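Local coordinates for sporulation-control protein spo0M (Bacillus subtilis, PDB 5CL2) that controls the expression of spo0A and is required for passage through stage 0 of sporulation, at residues W133-F146 with L233-L247. Sequence-based numbering, arbitrary orientation.
Sequences WIENVLEAIENLGF and LEDTEELEEVLEEIL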
loop_
_atom_site.group_PDB
_atom_site.type_symbol
_atom_site.label_atom_id
_atom_site.label_comp_id
_atom_site.label_asym_id
_atom_site.label_seq_id
_atom_site.Cartn_x
_atom_site.Cartn_y
_atom_site.Cartn_z
ATOM N N TRP A 133 -16.295 9.122 9.821
ATOM C CA TRP A 133 -15.805 10.227 8.985
ATOM C C TRP A 133 -16.308 10.095 7.555
ATOM O O TRP A 133 -16.687 11.094 6.930
ATOM C CB TRP A 133 -14.282 10.291 8.961
ATOM C CG TRP A 133 -13.615 10.399 10.303
ATOM C CD1 TRP A 133 -14.183 10.781 11.483
ATOM C CD2 TRP A 133 -12.238 10.140 10.587
ATOM N NE1 TRP A 133 -13.246 10.765 12.487
ATOM C CE2 TRP A 133 -12.044 10.369 11.963
ATOM C CE3 TRP A 133 -11.155 9.712 9.815
ATOM C CZ2 TRP A 133 -10.808 10.190 12.582
ATOM C CZ3 TRP A 133 -9.928 9.529 10.432
ATOM C CH2 TRP A 133 -9.762 9.773 11.800
ATOM N N ILE A 134 -16.281 8.867 7.028
ATOM C CA ILE A 134 -16.749 8.613 5.673
ATOM C C ILE A 134 -18.244 8.864 5.611
ATOM O O ILE A 134 -18.738 9.442 4.649
ATOM C CB ILE A 134 -16.450 7.193 5.193
ATOM C CG1 ILE A 134 -14.950 6.995 4.989
ATOM C CG2 ILE A 134 -17.179 6.904 3.880
ATOM C CD1 ILE A 134 -14.580 5.551 4.573
ATOM N N GLU A 135 -18.968 8.429 6.634
ATOM C CA GLU A 135 -20.411 8.630 6.658
ATOM C C GLU A 135 -20.754 10.126 6.749
ATOM O O GLU A 135 -21.761 10.581 6.196
ATOM C CB GLU A 135 -21.024 7.859 7.825
ATOM C CG GLU A 135 -22.538 7.784 7.807
ATOM C CD GLU A 135 -23.053 6.584 8.589
ATOM O OE1 GLU A 135 -22.464 6.250 9.648
ATOM O OE2 GLU A 135 -24.041 5.964 8.141
ATOM N N ASN A 136 -19.883 10.891 7.400
ATOM C CA ASN A 136 -20.001 12.339 7.426
ATOM C C ASN A 136 -19.826 12.898 6.026
ATOM O O ASN A 136 -20.614 13.743 5.593
ATOM C CB ASN A 136 -18.966 12.972 8.371
ATOM C CG ASN A 136 -19.303 12.782 9.845
ATOM O OD1 ASN A 136 -20.350 12.237 10.196
ATOM N ND2 ASN A 136 -18.397 13.213 10.716
ATOM N N VAL A 137 -18.800 12.432 5.313
ATOM C CA VAL A 137 -18.579 12.913 3.950
ATOM C C VAL A 137 -19.772 12.567 3.053
ATOM O O VAL A 137 -20.201 13.380 2.240
ATOM C CB VAL A 137 -17.291 12.345 3.328
ATOM C CG1 VAL A 137 -17.092 12.910 1.926
ATOM C CG2 VAL A 137 -16.087 12.695 4.187
ATOM N N LEU A 138 -20.318 11.372 3.226
ATOM C CA LEU A 138 -21.410 10.878 2.382
ATOM C C LEU A 138 -22.674 11.698 2.595
ATOM O O LEU A 138 -23.352 12.098 1.638
ATOM C CB LEU A 138 -21.690 9.406 2.682
ATOM C CG LEU A 138 -20.557 8.433 2.347
ATOM C CD1 LEU A 138 -20.885 7.002 2.850
ATOM C CD2 LEU A 138 -20.257 8.456 0.844
ATOM N N GLU A 139 -22.986 11.935 3.866
ATOM C CA GLU A 139 -24.124 12.764 4.214
ATOM C C GLU A 139 -23.937 14.183 3.696
ATOM O O GLU A 139 -24.861 14.764 3.123
ATOM C CB GLU A 139 -24.329 12.776 5.727
ATOM C CG GLU A 139 -25.359 13.784 6.217
ATOM C CD GLU A 139 -25.504 13.782 7.736
ATOM O OE1 GLU A 139 -24.808 12.982 8.404
ATOM O OE2 GLU A 139 -26.324 14.568 8.262
ATOM N N ALA A 140 -22.729 14.717 3.863
ATOM C CA ALA A 140 -22.385 16.050 3.368
ATOM C C ALA A 140 -22.597 16.187 1.864
ATOM O O ALA A 140 -23.148 17.181 1.406
ATOM C CB ALA A 140 -20.950 16.391 3.725
ATOM N N ILE A 141 -22.130 15.203 1.104
ATOM C CA ILE A 141 -22.276 15.202 -0.346
ATOM C C ILE A 141 -23.751 15.117 -0.747
ATOM O O ILE A 141 -24.210 15.861 -1.632
ATOM C CB ILE A 141 -21.507 14.032 -0.992
ATOM C CG1 ILE A 141 -19.993 14.251 -0.890
ATOM C CG2 ILE A 141 -21.924 13.850 -2.439
ATOM C CD1 ILE A 141 -19.463 15.450 -1.662
ATOM N N GLU A 142 -24.522 14.251 -0.088
ATOM C CA GLU A 142 -25.926 14.162 -0.488
ATOM C C GLU A 142 -26.685 15.450 -0.136
ATOM O O GLU A 142 -27.555 15.882 -0.897
ATOM C CB GLU A 142 -26.632 12.979 0.151
ATOM C CG GLU A 142 -26.068 11.610 -0.191
ATOM C CD GLU A 142 -26.991 10.482 0.249
ATOM O OE1 GLU A 142 -27.284 10.422 1.459
ATOM O OE2 GLU A 142 -27.379 9.631 -0.593
ATOM N N ASN A 143 -26.313 16.093 0.968
ATOM C CA ASN A 143 -26.969 17.341 1.357
ATOM C C ASN A 143 -26.793 18.427 0.312
ATOM O O ASN A 143 -27.693 19.232 0.103
ATOM C CB ASN A 143 -26.448 17.825 2.704
ATOM C CG ASN A 143 -26.906 16.943 3.841
ATOM O OD1 ASN A 143 -27.908 16.235 3.718
ATOM N ND2 ASN A 143 -26.168 16.959 4.948
ATOM N N LEU A 144 -25.655 18.416 -0.376
ATOM C CA LEU A 144 -25.390 19.395 -1.419
ATOM C C LEU A 144 -26.278 19.174 -2.633
ATOM O O LEU A 144 -26.304 20.016 -3.523
ATOM C CB LEU A 144 -23.917 19.366 -1.856
ATOM C CG LEU A 144 -22.847 19.907 -0.902
ATOM C CD1 LEU A 144 -21.477 19.857 -1.553
ATOM C CD2 LEU A 144 -23.170 21.338 -0.513
ATOM N N GLY A 145 -27.076 18.105 -2.644
ATOM C CA GLY A 145 -27.760 17.727 -3.871
ATOM C C GLY A 145 -27.235 16.559 -4.684
ATOM O O GLY A 145 -27.301 16.577 -5.903
ATOM N N PHE A 146 -26.646 15.568 -4.024
ATOM C CA PHE A 146 -26.297 14.320 -4.703
ATOM C C PHE A 146 -27.015 13.127 -4.092
ATOM O O PHE A 146 -27.520 13.206 -2.975
ATOM C CB PHE A 146 -24.798 14.080 -4.657
ATOM C CG PHE A 146 -24.031 14.957 -5.557
ATOM C CD1 PHE A 146 -23.681 16.236 -5.164
ATOM C CD2 PHE A 146 -23.648 14.515 -6.807
ATOM C CE1 PHE A 146 -22.963 17.064 -6.011
ATOM C CE2 PHE A 146 -22.921 15.334 -7.655
ATOM C CZ PHE A 146 -22.586 16.607 -7.255
ATOM N N LEU A 233 -13.204 16.473 9.680
ATOM C CA LEU A 233 -14.189 15.445 9.356
ATOM C C LEU A 233 -15.291 15.388 10.395
ATOM O O LEU A 233 -16.434 15.058 10.073
ATOM C CB LEU A 233 -13.518 14.072 9.228
ATOM C CG LEU A 233 -12.613 13.928 8.007
ATOM C CD1 LEU A 233 -11.542 12.894 8.249
ATOM C CD2 LEU A 233 -13.437 13.584 6.775
ATOM N N GLU A 234 -14.963 15.713 11.640
ATOM C CA GLU A 234 -15.972 15.618 12.689
ATOM C C GLU A 234 -16.789 16.905 12.906
ATOM O O GLU A 234 -17.715 16.916 13.719
ATOM C CB GLU A 234 -15.315 15.133 13.984
ATOM C CG GLU A 234 -14.625 13.776 13.770
ATOM C CD GLU A 234 -14.285 13.019 15.055
ATOM O OE1 GLU A 234 -13.308 13.397 15.743
ATOM O OE2 GLU A 234 -14.990 12.023 15.356
ATOM N N ASP A 235 -16.479 17.984 12.190
ATOM C CA ASP A 235 -17.381 19.135 12.238
ATOM C C ASP A 235 -18.075 19.286 10.886
ATOM O O ASP A 235 -17.497 19.773 9.907
ATOM C CB ASP A 235 -16.673 20.431 12.601
ATOM C CG ASP A 235 -17.615 21.625 12.547
ATOM O OD1 ASP A 235 -18.811 21.448 12.883
ATOM O OD2 ASP A 235 -17.163 22.726 12.162
ATOM N N THR A 236 -19.353 18.935 10.894
ATOM C CA THR A 236 -20.090 18.559 9.698
ATOM C C THR A 236 -20.438 19.731 8.774
ATOM O O THR A 236 -20.318 19.611 7.543
ATOM C CB THR A 236 -21.374 17.790 10.103
ATOM O OG1 THR A 236 -22.191 18.609 10.950
ATOM C CG2 THR A 236 -21.007 16.517 10.862
ATOM N N GLU A 237 -20.875 20.844 9.367
ATOM C CA GLU A 237 -21.055 22.125 8.658
ATOM C C GLU A 237 -19.881 22.516 7.784
ATOM O O GLU A 237 -19.990 22.647 6.537
ATOM C CB GLU A 237 -21.298 23.254 9.655
ATOM C CG GLU A 237 -22.409 22.994 10.643
ATOM C CD GLU A 237 -22.523 24.094 11.684
ATOM O OE1 GLU A 237 -21.576 24.906 11.806
ATOM O OE2 GLU A 237 -23.569 24.153 12.370
ATOM N N GLU A 238 -18.747 22.685 8.451
ATOM C CA GLU A 238 -17.575 23.220 7.799
ATOM C C GLU A 238 -17.141 22.245 6.721
ATOM O O GLU A 238 -16.619 22.650 5.674
ATOM C CB GLU A 238 -16.463 23.428 8.822
ATOM C CG GLU A 238 -15.201 24.014 8.247
ATOM C CD GLU A 238 -15.336 25.483 7.911
ATOM O OE1 GLU A 238 -16.412 26.071 8.166
ATOM O OE2 GLU A 238 -14.346 26.048 7.406
ATOM N N LEU A 239 -17.453 20.968 6.956
ATOM C CA LEU A 239 -17.271 19.899 5.982
ATOM C C LEU A 239 -18.088 20.123 4.704
ATOM O O LEU A 239 -17.518 20.109 3.603
ATOM C CB LEU A 239 -17.640 18.547 6.608
ATOM C CG LEU A 239 -17.327 17.293 5.791
ATOM C CD1 LEU A 239 -15.869 17.330 5.363
ATOM C CD2 LEU A 239 -17.654 16.029 6.593
ATOM N N GLU A 240 -19.405 20.331 4.823
ATOM C CA GLU A 240 -20.172 20.562 3.602
ATOM C C GLU A 240 -19.711 21.780 2.848
ATOM O O GLU A 240 -19.791 21.786 1.614
ATOM C CB GLU A 240 -21.658 20.767 3.836
ATOM C CG GLU A 240 -22.355 19.878 4.798
ATOM C CD GLU A 240 -23.814 19.802 4.423
ATOM O OE1 GLU A 240 -24.243 20.622 3.565
ATOM O OE2 GLU A 240 -24.525 18.938 4.976
ATOM N N GLU A 241 -19.240 22.819 3.548
ATOM C CA GLU A 241 -18.906 24.013 2.775
ATOM C C GLU A 241 -17.541 23.836 2.122
ATOM O O GLU A 241 -17.313 24.336 1.011
ATOM C CB GLU A 241 -18.915 25.293 3.620
ATOM C CG GLU A 241 -19.890 25.327 4.785
ATOM C CD GLU A 241 -19.901 26.689 5.484
ATOM O OE1 GLU A 241 -19.618 27.711 4.804
ATOM O OE2 GLU A 241 -20.172 26.734 6.710
ATOM N N VAL A 242 -16.657 23.073 2.767
ATOM C CA VAL A 242 -15.387 22.757 2.126
ATOM C C VAL A 242 -15.630 21.914 0.874
ATOM O O VAL A 242 -15.026 22.147 -0.178
ATOM C CB VAL A 242 -14.427 22.016 3.090
ATOM C CG1 VAL A 242 -13.193 21.510 2.348
ATOM C CG2 VAL A 242 -14.021 22.926 4.243
ATOM N N LEU A 243 -16.548 20.962 0.981
ATOM C CA LEU A 243 -16.879 20.100 -0.148
ATOM C C LEU A 243 -17.525 20.904 -1.284
ATOM O O LEU A 243 -17.174 20.732 -2.462
ATOM C CB LEU A 243 -17.776 18.949 0.326
ATOM C CG LEU A 243 -16.990 18.013 1.257
ATOM C CD1 LEU A 243 -17.874 17.005 1.937
ATOM C CD2 LEU A 243 -15.839 17.334 0.517
ATOM N N GLU A 244 -18.433 21.811 -0.928
ATOM C CA GLU A 244 -19.043 22.735 -1.910
ATOM C C GLU A 244 -17.965 23.539 -2.673
ATOM O O GLU A 244 -17.989 23.638 -3.915
ATOM C CB GLU A 244 -20.027 23.668 -1.195
ATOM C CG GLU A 244 -20.985 24.428 -2.101
ATOM C CD GLU A 244 -21.994 25.276 -1.323
ATOM O OE1 GLU A 244 -21.621 25.865 -0.287
ATOM O OE2 GLU A 244 -23.184 25.278 -1.698
ATOM N N GLU A 245 -17.002 24.080 -1.926
ATOM C CA GLU A 245 -15.864 24.796 -2.531
ATOM C C GLU A 245 -15.029 23.927 -3.472
ATOM O O GLU A 245 -14.646 24.378 -4.561
ATOM C CB GLU A 245 -14.939 25.395 -1.464
ATOM C CG GLU A 245 -13.914 26.379 -2.064
ATOM C CD GLU A 245 -13.324 27.358 -1.053
ATOM O OE1 GLU A 245 -13.839 27.447 0.082
ATOM O OE2 GLU A 245 -12.334 28.042 -1.398
ATOM N N ILE A 246 -14.696 22.711 -3.023
ATOM C CA ILE A 246 -13.927 21.779 -3.846
ATOM C C ILE A 246 -14.657 21.479 -5.152
ATOM O O ILE A 246 -14.051 21.495 -6.228
ATOM C CB ILE A 246 -13.637 20.438 -3.099
ATOM C CG1 ILE A 246 -12.795 20.704 -1.846
ATOM C CG2 ILE A 246 -12.909 19.483 -4.024
ATOM C CD1 ILE A 246 -12.549 19.491 -0.957
ATOM N N LEU A 247 -15.959 21.222 -5.053
ATOM C CA LEU A 247 -16.775 20.929 -6.236
ATOM C C LEU A 247 -16.927 22.148 -7.155
ATOM O O LEU A 247 -17.187 21.978 -8.351
ATOM C CB LEU A 247 -18.155 20.413 -5.844
ATOM C CG LEU A 247 -18.183 19.106 -5.064
ATOM C CD1 LEU A 247 -19.617 18.737 -4.739
ATOM C CD2 LEU A 247 -17.471 18.006 -5.846
#
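Asn136 is the knob of this contact. Its side chain drops into a hollow formed by Leu233, Glu234, Thr236 and Leu239. There its ND2 donates to Leu233 O, 2.8 Å away and 31° out of the carbonyl plane. CG of Asn136 lies anti to the carbonyl carbon (chi1 -74°), which points the amide at the carbonyl of Leu233. Leu233 lies over a face of the Trp133 ring, with CB above the five-membered ring in a CH-pi contact and CD1 nearer the rim, 3.6 Å from Trp133 CE3. Its other branch, CD2, meets Val137 CG2. Helices 133-143 and 236-247 cross at -60°, their axes 9.1 Å apart at the closest approach, and both lie on the antiparallel sheet of strands 146-155, 165-173, 185-191, 195-202 and 224-229. Val137 reaches Phe189 and Ile198 of this sheet, and Leu243 reaches Phe200. The small Ala140 lets the backbones draw close, its CA 5.0 Å from Glu240 CA. Leu243 CD1 fits against Ala140 CB at 3.6 Å and also touches Val137 and Ile141. Glu240 lays its CG against the same methyl, and its extended chain carries OE2 to Asn143 ND2 in a 2.6 Å hydrogen bond, nearly in the amide plane. With an alanine at Glu240, the Asn143 amide would probably lose this acceptor and one flank of Ala140 would be uncovered. Leu144 pushes CD1 and CD2 against the backbone and CB of Glu244. Leu247 CD1 touches both Leu144 CD1 and, 4.0 Å away, Phe146 CE1.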